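Local structure of peptide methionine sulfoxide reductase msrA/msrB (Neisseria meningitidis, 2FY6) at residues A[25-30]-A[57-62]; A[32-37]-A[67-72]; A[43-48]-A[86-91]. The protein reduces methionine sulfoxide in peptides, its thioredoxin-fold N-terminal domain, the part modelled here, probably passing on the reducing equivalents. One frame throughout, in Å; residues are numbered along the deposited sequence.

Contact 1 (A[25-30]-A[57-62])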
loop_
_atom_site.group_PDB
_atom_site.type_symbol
_atom_site.label_atom_id
_atom_site.label_comp_id
_atom_site.label_asym_id
_atom_site.label_seq_id
_atom_site.Cartn_x
_atom_site.Cartn_y
_atom_site.Cartn_z
ATOM N N PRO A 25 -7.559 -10.264 5.046
ATOM C CA PRO A 25 -7.284 -9.865 3.665
ATOM C C PRO A 25 -6.358 -8.649 3.763
ATOM O O PRO A 25 -6.282 -8.012 4.816
ATOM C CB PRO A 25 -8.668 -9.513 3.129
ATOM C CG PRO A 25 -9.370 -9.002 4.337
ATOM C CD PRO A 25 -8.958 -9.982 5.408
ATOM N N THR A 26 -5.657 -8.324 2.686
ATOM C CA THR A 26 -4.739 -7.191 2.717
ATOM C C THR A 26 -5.082 -6.114 1.698
ATOM O O THR A 26 -5.199 -6.383 0.502
ATOM C CB THR A 26 -3.278 -7.643 2.464
ATOM O OG1 THR A 26 -2.867 -8.556 3.490
ATOM C CG2 THR A 26 -2.346 -6.444 2.465
ATOM N N LEU A 27 -5.241 -4.891 2.186
ATOM C CA LEU A 27 -5.539 -3.757 1.329
ATOM C C LEU A 27 -4.208 -3.020 1.157
ATOM O O LEU A 27 -3.587 -2.605 2.137
ATOM C CB LEU A 27 -6.584 -2.858 1.997
ATOM C CG LEU A 27 -7.237 -1.783 1.128
ATOM C CD1 LEU A 27 -7.935 -2.437 -0.046
ATOM C CD2 LEU A 27 -8.231 -0.976 1.960
ATOM N N ILE A 28 -3.771 -2.875 -0.089
ATOM C CA ILE A 28 -2.503 -2.224 -0.397
ATOM C C ILE A 28 -2.663 -0.949 -1.222
ATOM O O ILE A 28 -3.338 -0.945 -2.251
ATOM C CB ILE A 28 -1.586 -3.156 -1.221
ATOM C CG1 ILE A 28 -1.450 -4.515 -0.534
ATOM C CG2 ILE A 28 -0.213 -2.505 -1.409
ATOM C CD1 ILE A 28 -0.618 -5.509 -1.336
ATOM N N LYS A 29 -2.027 0.126 -0.775
ATOM C CA LYS A 29 -2.071 1.379 -1.506
ATOM C C LYS A 29 -0.707 1.601 -2.149
ATOM O O LYS A 29 0.309 1.694 -1.460
ATOM C CB LYS A 29 -2.386 2.562 -0.579
ATOM C CG LYS A 29 -2.574 3.875 -1.344
ATOM C CD LYS A 29 -2.749 5.078 -0.420
ATOM C CE LYS A 29 -3.102 6.334 -1.221
ATOM N NZ LYS A 29 -3.340 7.520 -0.341
ATOM N N PHE A 30 -0.686 1.665 -3.473
ATOM C CA PHE A 30 0.551 1.911 -4.193
ATOM C C PHE A 30 0.619 3.414 -4.422
ATOM O O PHE A 30 -0.371 4.030 -4.810
ATOM C CB PHE A 30 0.535 1.166 -5.531
ATOM C CG PHE A 30 0.585 -0.330 -5.387
ATOM C CD1 PHE A 30 1.806 -0.995 -5.303
ATOM C CD2 PHE A 30 -0.593 -1.076 -5.311
ATOM C CE1 PHE A 30 1.855 -2.391 -5.145
ATOM C CE2 PHE A 30 -0.557 -2.466 -5.153
ATOM C CZ PHE A 30 0.674 -3.123 -5.070
ATOM N N ALA A 57 -9.110 -5.977 8.099
ATOM C CA ALA A 57 -8.103 -6.193 7.070
ATOM C C ALA A 57 -6.760 -5.570 7.401
ATOM O O ALA A 57 -6.670 -4.669 8.233
ATOM C CB ALA A 57 -8.599 -5.640 5.744
ATOM N N ASN A 58 -5.711 -6.072 6.756
ATOM C CA ASN A 58 -4.384 -5.513 6.942
ATOM C C ASN A 58 -4.374 -4.328 5.988
ATOM O O ASN A 58 -4.991 -4.384 4.928
ATOM C CB ASN A 58 -3.296 -6.505 6.518
ATOM C CG ASN A 58 -3.307 -7.781 7.336
ATOM O OD1 ASN A 58 -3.314 -7.743 8.568
ATOM N ND2 ASN A 58 -3.292 -8.922 6.652
ATOM N N LEU A 59 -3.695 -3.251 6.359
ATOM C CA LEU A 59 -3.639 -2.085 5.490
ATOM C C LEU A 59 -2.204 -1.575 5.439
ATOM O O LEU A 59 -1.665 -1.115 6.438
ATOM C CB LEU A 59 -4.583 -0.994 6.012
ATOM C CG LEU A 59 -5.110 0.045 5.015
ATOM C CD1 LEU A 59 -6.211 0.865 5.676
ATOM C CD2 LEU A 59 -3.977 0.950 4.539
ATOM N N ILE A 60 -1.583 -1.683 4.270
ATOM C CA ILE A 60 -0.215 -1.225 4.083
ATOM C C ILE A 60 -0.118 -0.417 2.796
ATOM O O ILE A 60 -1.053 -0.386 1.995
ATOM C CB ILE A 60 0.769 -2.407 3.964
ATOM C CG1 ILE A 60 0.420 -3.242 2.728
ATOM C CG2 ILE A 60 0.729 -3.246 5.231
ATOM C CD1 ILE A 60 1.416 -4.314 2.400
ATOM N N THR A 61 1.017 0.245 2.607
ATOM C CA THR A 61 1.232 1.007 1.392
ATOM C C THR A 61 2.565 0.553 0.835
ATOM O O THR A 61 3.444 0.109 1.582
ATOM C CB THR A 61 1.296 2.526 1.644
ATOM O OG1 THR A 61 2.568 2.866 2.210
ATOM C CG2 THR A 61 0.174 2.958 2.588
ATOM N N VAL A 62 2.708 0.659 -0.478
ATOM C CA VAL A 62 3.935 0.251 -1.131
ATOM C C VAL A 62 4.515 1.346 -2.007
ATOM O O VAL A 62 3.835 1.890 -2.864
ATOM C CB VAL A 62 3.706 -1.000 -2.003
ATOM C CG1 VAL A 62 4.922 -1.241 -2.910
ATOM C CG2 VAL A 62 3.459 -2.209 -1.111
#
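The ring of Phe30 lies alongside Val62, both side chains pointing the same way, with ring atom CD1 3.8 Å from Val62 CB; Ile28 CG2 sits 3.7 Å above one face of that ring, off toward its rim. The other flat group is the Asn58 amide, whose ND2 reaches Thr26 OG1 at 3.2 Å almost exactly in the amide plane, while its OD1 takes the backbone N of Lys21. On the same side of the sheet, Ile60 holds CG1 between its backbone N and carbonyl carbon (chi1 62°), which sends that branch toward the neighbouring strand until it lies 4.0 Å from Ile28 CG1. The methyl Ile28 CG2 also meets Val62 CG2, at 3.7 Å.

Along the backbone, 26-30 and 58-62 run parallel in strict register. Backbone bonds alternate, from Asn58 N to Pro25 O (2.8 Å), Leu27 N to Asn58 O, Ile60 N to Leu27 O, Lys29 N to Ile60 O, and Val62 N to Lys29 O. Leu27, Leu59, Lys29 and Thr61 occupy the other side, where Leu27 packs on helix 129-137 and the extended Lys29 takes its ammonium to Glu41 and Thr45. Two parallel neighbours joined through helices 36-39 and 42-50 form the beta-alpha-beta crossover at the middle of a thioredoxin-fold sheet.

Contact 2 (A[32-37]-A[67-72])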
loop_
_atom_site.group_PDB
_atom_site.type_symbol
_atom_site.label_atom_id
_atom_site.label_comp_id
_atom_site.label_asym_id
_atom_site.label_seq_id
_atom_site.Cartn_x
_atom_site.Cartn_y
_atom_site.Cartn_z
ATOM N N ALA A 32 3.626 7.091 -4.915
ATOM C CA ALA A 32 4.971 7.572 -5.212
ATOM C C ALA A 32 5.157 8.989 -4.671
ATOM O O ALA A 32 4.199 9.763 -4.587
ATOM C CB ALA A 32 5.221 7.545 -6.717
ATOM N N SER A 33 6.395 9.319 -4.318
ATOM C CA SER A 33 6.729 10.629 -3.768
ATOM C C SER A 33 6.425 11.807 -4.695
ATOM O O SER A 33 6.114 12.896 -4.217
ATOM C CB SER A 33 8.214 10.678 -3.385
ATOM O OG SER A 33 9.041 10.620 -4.537
ATOM N N TRP A 34 6.511 11.597 -6.005
ATOM C CA TRP A 34 6.270 12.672 -6.969
ATOM C C TRP A 34 4.802 13.002 -7.211
ATOM O O TRP A 34 4.484 13.998 -7.857
ATOM C CB TRP A 34 6.911 12.335 -8.325
ATOM C CG TRP A 34 6.468 11.017 -8.917
ATOM C CD1 TRP A 34 7.111 9.820 -8.811
ATOM C CD2 TRP A 34 5.286 10.767 -9.696
ATOM N NE1 TRP A 34 6.411 8.838 -9.475
ATOM C CE2 TRP A 34 5.287 9.392 -10.027
ATOM C CE3 TRP A 34 4.229 11.569 -10.146
ATOM C CZ2 TRP A 34 4.270 8.799 -10.787
ATOM C CZ3 TRP A 34 3.215 10.980 -10.903
ATOM C CH2 TRP A 34 3.245 9.606 -11.215
ATOM N N CYS A 35 3.910 12.166 -6.702
ATOM C CA CYS A 35 2.487 12.367 -6.913
ATOM C C CYS A 35 1.835 13.266 -5.865
ATOM O O CYS A 35 1.729 12.899 -4.694
ATOM C CB CYS A 35 1.786 11.008 -6.950
ATOM S SG CYS A 35 0.017 11.096 -7.221
ATOM N N PRO A 36 1.379 14.460 -6.284
ATOM C CA PRO A 36 0.737 15.398 -5.359
ATOM C C PRO A 36 -0.498 14.791 -4.712
ATOM O O PRO A 36 -0.790 15.050 -3.549
ATOM C CB PRO A 36 0.417 16.605 -6.248
ATOM C CG PRO A 36 0.295 16.020 -7.617
ATOM C CD PRO A 36 1.400 14.997 -7.657
ATOM N N LEU A 37 -1.209 13.970 -5.475
ATOM C CA LEU A 37 -2.407 13.301 -4.983
ATOM C C LEU A 37 -2.001 12.388 -3.821
ATOM O O LEU A 37 -2.622 12.387 -2.756
ATOM C CB LEU A 37 -3.024 12.465 -6.113
ATOM C CG LEU A 37 -3.565 13.237 -7.329
ATOM C CD1 LEU A 37 -4.048 12.242 -8.389
ATOM C CD2 LEU A 37 -4.704 14.172 -6.904
ATOM N N PHE A 67 11.274 2.742 -9.770
ATOM C CA PHE A 67 10.179 2.286 -10.617
ATOM C C PHE A 67 9.156 3.412 -10.781
ATOM O O PHE A 67 8.878 4.143 -9.835
ATOM C CB PHE A 67 9.510 1.062 -9.976
ATOM C CG PHE A 67 8.332 0.533 -10.745
ATOM C CD1 PHE A 67 8.514 -0.165 -11.935
ATOM C CD2 PHE A 67 7.035 0.737 -10.281
ATOM C CE1 PHE A 67 7.427 -0.651 -12.653
ATOM C CE2 PHE A 67 5.935 0.253 -10.992
ATOM C CZ PHE A 67 6.132 -0.443 -12.180
ATOM N N LEU A 68 8.609 3.543 -11.985
ATOM C CA LEU A 68 7.614 4.570 -12.289
ATOM C C LEU A 68 7.957 5.960 -11.778
ATOM O O LEU A 68 7.166 6.587 -11.060
ATOM C CB LEU A 68 6.234 4.168 -11.762
ATOM C CG LEU A 68 5.418 3.253 -12.677
ATOM C CD1 LEU A 68 4.028 3.048 -12.090
ATOM C CD2 LEU A 68 5.314 3.883 -14.066
ATOM N N HIS A 69 9.151 6.420 -12.142
ATOM C CA HIS A 69 9.632 7.749 -11.799
ATOM C C HIS A 69 9.904 8.021 -10.326
ATOM O O HIS A 69 10.084 9.178 -9.926
ATOM C CB HIS A 69 8.648 8.778 -12.364
ATOM C CG HIS A 69 8.182 8.447 -13.747
ATOM N ND1 HIS A 69 9.030 8.424 -14.833
ATOM C CD2 HIS A 69 6.967 8.070 -14.212
ATOM C CE1 HIS A 69 8.359 8.045 -15.907
ATOM N NE2 HIS A 69 7.105 7.823 -15.556
ATOM N N GLU A 70 9.955 6.964 -9.518
ATOM C CA GLU A 70 10.236 7.118 -8.094
ATOM C C GLU A 70 11.740 7.211 -7.850
ATOM O O GLU A 70 12.536 6.689 -8.638
ATOM C CB GLU A 70 9.682 5.933 -7.297
ATOM C CG GLU A 70 9.972 6.028 -5.807
ATOM C CD GLU A 70 9.285 7.218 -5.157
ATOM O OE1 GLU A 70 8.089 7.095 -4.812
ATOM O OE2 GLU A 70 9.934 8.276 -5.005
ATOM N N LYS A 71 12.111 7.883 -6.762
ATOM C CA LYS A 71 13.506 8.046 -6.359
ATOM C C LYS A 71 14.150 6.668 -6.217
ATOM O O LYS A 71 13.491 5.703 -5.823
ATOM C CB LYS A 71 13.586 8.768 -5.008
ATOM C CG LYS A 71 12.918 10.132 -4.971
ATOM C CD LYS A 71 12.845 10.639 -3.535
ATOM C CE LYS A 71 12.004 11.899 -3.422
ATOM N NZ LYS A 71 12.660 13.074 -4.050
ATOM N N LYS A 72 15.438 6.576 -6.526
ATOM C CA LYS A 72 16.137 5.304 -6.422
ATOM C C LYS A 72 16.213 4.846 -4.973
ATOM O O LYS A 72 16.078 5.647 -4.044
ATOM C CB LYS A 72 17.543 5.412 -7.016
ATOM C CG LYS A 72 18.450 6.419 -6.333
ATOM C CD LYS A 72 19.826 6.432 -6.989
ATOM C CE LYS A 72 20.777 7.408 -6.300
ATOM N NZ LYS A 72 22.083 7.485 -7.015
#
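The loop running up to a probable thioredoxin-type CxxC site is held here by a two-point grip between Ser33 and the carboxylate of Glu70. Ser33 N donates to Glu70 OE1 at 2.8 Å, and Ser33 OG donates to Glu70 OE2 at 2.6 Å; both arrive from the syn side of the carboxylate, the amide slightly out of its plane. Ser33 keeps OG between its backbone N and carbonyl carbon (chi1 68°), a rotation that lets hydroxyl and amide reach the two oxygens of one carboxylate together. Glu70 meets them by bending its chain at chi2 (64°). On the anti side, OE2 accepts a further bond, from Lys71 N at 2.8 Å, so three donors hold the carboxylate and fix its rotation. The aliphatic part of the Lys71 chain passes the serine hydroxyl, with Lys71 CE 3.4 Å from Ser33 OG, and its charge makes a cation-pi contact with Trp79.

Trp34 makes a separate attachment to the same loop. Its NE1 donates to Leu68 O at 2.9 Å; the oxygen lies tilted from the indole plane and the bond is bent, 136° at the hydrogen. His69 CB stands off-centre over the five-membered ring, 4.1 Å from its centroid, a CH-pi contact. Leu68 and His69 occupy the middle of a type I' turn, which brings carbonyl and CB to the same indole.

Ala32 to Cys35 make a type I turn, and Cys35 is the N-cap of helix 36-39. A Trp-Cys-x-x-Cys sequence at a helix start, here flanked by the 67-72 loop, is consistent with a thioredoxin-type redox site.

Contact 3 (A[43-48]-A[86-91]). With SO4 (sulfate ion), chain D.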
loop_
_atom_site.group_PDB
_atom_site.type_symbol
_atom_site.label_atom_id
_atom_site.label_comp_id
_atom_site.label_asym_id
_atom_site.label_seq_id
_atom_site.Cartn_x
_atom_site.Cartn_y
_atom_site.Cartn_z
ATOM N N GLY A 43 -1.680 11.481 5.187
ATOM C CA GLY A 43 -2.296 11.594 6.500
ATOM C C GLY A 43 -3.604 10.827 6.589
ATOM O O GLY A 43 -3.910 10.185 7.593
ATOM N N GLN A 44 -4.387 10.893 5.524
ATOM C CA GLN A 44 -5.659 10.191 5.482
ATOM C C GLN A 44 -5.451 8.677 5.532
ATOM O O GLN A 44 -6.156 7.962 6.248
ATOM C CB GLN A 44 -6.399 10.558 4.203
ATOM C CG GLN A 44 -7.623 9.721 3.924
ATOM C CD GLN A 44 -8.244 10.073 2.593
ATOM O OE1 GLN A 44 -7.661 9.818 1.537
ATOM N NE2 GLN A 44 -9.432 10.674 2.632
ATOM N N THR A 45 -4.484 8.189 4.764
ATOM C CA THR A 45 -4.211 6.762 4.727
ATOM C C THR A 45 -3.701 6.264 6.079
ATOM O O THR A 45 -4.007 5.145 6.483
ATOM C CB THR A 45 -3.197 6.434 3.625
ATOM O OG1 THR A 45 -3.676 6.960 2.380
ATOM C CG2 THR A 45 -3.013 4.923 3.495
ATOM N N GLU A 46 -2.934 7.096 6.781
ATOM C CA GLU A 46 -2.422 6.711 8.093
ATOM C C GLU A 46 -3.609 6.584 9.049
ATOM O O GLU A 46 -3.673 5.660 9.864
ATOM C CB GLU A 46 -1.435 7.754 8.620
ATOM C CG GLU A 46 -0.897 7.428 10.015
ATOM C CD GLU A 46 -0.053 8.540 10.601
ATOM O OE1 GLU A 46 -0.415 9.719 10.414
ATOM O OE2 GLU A 46 0.962 8.238 11.266
ATOM N N LYS A 47 -4.548 7.517 8.938
ATOM C CA LYS A 47 -5.741 7.496 9.768
ATOM C C LYS A 47 -6.491 6.192 9.531
ATOM O O LYS A 47 -6.881 5.507 10.478
ATOM C CB LYS A 47 -6.653 8.673 9.425
ATOM C CG LYS A 47 -8.069 8.540 9.984
ATOM C CD LYS A 47 -8.887 9.782 9.689
ATOM C CE LYS A 47 -10.374 9.542 9.877
ATOM N NZ LYS A 47 -10.908 8.668 8.797
ATOM N N TRP A 48 -6.690 5.853 8.260
ATOM C CA TRP A 48 -7.394 4.625 7.901
ATOM C C TRP A 48 -6.727 3.393 8.513
ATOM O O TRP A 48 -7.400 2.531 9.084
ATOM C CB TRP A 48 -7.456 4.474 6.379
ATOM C CG TRP A 48 -8.398 5.436 5.690
ATOM C CD1 TRP A 48 -9.093 6.468 6.262
ATOM C CD2 TRP A 48 -8.718 5.463 4.294
ATOM N NE1 TRP A 48 -9.823 7.136 5.305
ATOM C CE2 TRP A 48 -9.611 6.541 4.089
ATOM C CE3 TRP A 48 -8.334 4.681 3.194
ATOM C CZ2 TRP A 48 -10.128 6.859 2.826
ATOM C CZ3 TRP A 48 -8.846 4.996 1.937
ATOM C CH2 TRP A 48 -9.734 6.078 1.766
ATOM N N PRO A 86 4.151 7.953 11.350
ATOM C CA PRO A 86 4.591 6.802 12.139
ATOM C C PRO A 86 3.705 5.568 12.120
ATOM O O PRO A 86 4.205 4.455 12.231
ATOM C CB PRO A 86 4.762 7.393 13.542
ATOM C CG PRO A 86 3.746 8.467 13.578
ATOM C CD PRO A 86 3.899 9.112 12.227
ATOM N N LYS A 87 2.399 5.752 11.965
ATOM C CA LYS A 87 1.490 4.613 11.947
ATOM C C LYS A 87 1.116 4.151 10.540
ATOM O O LYS A 87 0.248 3.294 10.370
ATOM C CB LYS A 87 0.227 4.938 12.745
ATOM C CG LYS A 87 0.446 4.952 14.250
ATOM C CD LYS A 87 0.867 3.573 14.741
ATOM C CE LYS A 87 1.086 3.540 16.248
ATOM N NZ LYS A 87 1.464 2.170 16.705
ATOM N N LEU A 88 1.776 4.717 9.536
ATOM C CA LEU A 88 1.507 4.346 8.158
ATOM C C LEU A 88 2.551 3.352 7.680
ATOM O O LEU A 88 3.741 3.670 7.616
ATOM C CB LEU A 88 1.531 5.583 7.251
ATOM C CG LEU A 88 1.327 5.308 5.756
ATOM C CD1 LEU A 88 -0.108 4.840 5.512
ATOM C CD2 LEU A 88 1.623 6.568 4.953
ATOM N N PRO A 89 2.126 2.122 7.356
ATOM C CA PRO A 89 3.097 1.130 6.884
ATOM C C PRO A 89 3.560 1.501 5.478
ATOM O O PRO A 89 2.741 1.665 4.572
ATOM C CB PRO A 89 2.299 -0.176 6.891
ATOM C CG PRO A 89 1.190 0.083 7.885
ATOM C CD PRO A 89 0.808 1.503 7.572
ATOM N N VAL A 90 4.867 1.648 5.299
ATOM C CA VAL A 90 5.404 1.990 3.993
ATOM C C VAL A 90 6.433 0.945 3.588
ATOM O O VAL A 90 7.600 1.023 3.972
ATOM C CB VAL A 90 6.074 3.385 3.998
ATOM C CG1 VAL A 90 6.700 3.666 2.643
ATOM C CG2 VAL A 90 5.048 4.455 4.324
ATOM N N VAL A 91 5.980 -0.040 2.824
ATOM C CA VAL A 91 6.848 -1.105 2.348
ATOM C C VAL A 91 7.553 -0.592 1.095
ATOM O O VAL A 91 6.916 0.008 0.232
ATOM C CB VAL A 91 6.016 -2.367 1.985
ATOM C CG1 VAL A 91 6.924 -3.476 1.482
ATOM C CG2 VAL A 91 5.234 -2.829 3.200
HETATM S S SO4 D . -11.576 10.714 5.690
HETATM O O1 SO4 D . -12.619 11.021 4.628
HETATM O O2 SO4 D . -11.989 11.464 6.953
HETATM O O3 SO4 D . -11.663 9.332 5.978
HETATM O O4 SO4 D . -10.399 11.368 5.242
#
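Glu46 reaches across from its helix to take a backbone amide on the anti lone pair of its carboxylate, the side away from the other oxygen. OE2 accepts from Lys87 N at 3.0 Å in a fairly straight bond, 163° at the hydrogen. Glu46 OE2 also lies 3.2 Å from Pro86 CD; the proline N beside it has no hydrogen to give. Glu46 gets this far because CG stands opposite the backbone N (chi1 178°) and the chain runs on extended; along the way CG brushes Lys87 CB, the two side chains crossing at a slant.

Below this polar link the contact is apolar. Leu88 turns its CD1 into the helix, 3.5 Å from Thr45 CG2, and the CB atoms of Glu46 and Leu88 meet at 3.9 Å. Leu88 also touches Leu42, Thr61 and Tyr80, which set it between the helix and the sheet.

The opposite side of the helix carries a sulfate, probably from the crystallisation liquor. Its O3 receives Trp48 NE1 at the edge of the indole (2.9 Å) and Lys47 NZ (3.0 Å), while Gln44 NE2 gives to O4 at 2.9 Å. Gln44 CG rests over one face of the Trp48 ring, offset toward the rim, so glutamine and tryptophan reach the anion together.

The contact as a whole packs helix 42-50 on the loop entering strand 90-92, helix 42-50 being one of the helices that flank the central sheet of a thioredoxin fold.

Contacts 1 and 3 are directly joined, their centres 10 Å apart: Lys29 NZ lies 2.8 Å from Thr45 OG1, tying strand 26-31 to helix 42-50, and Thr61 OG1 lies 2.7 Å from Pro89 O, tying strand 58-63 to the loop that enters strand 90-92. Contact 2 stands off at the end of the sheet, with its centre about 18 Å from that of contact 1 and 17 Å from that of contact 3, and its nearest atoms are about 7 Å from contact 3. Continuity along the chain makes the connection: strand 26-31 leads straight into the 32-37 loop with Cys35, part of the probable CxxC site, and helix 42-50 follows closely after helix 36-39.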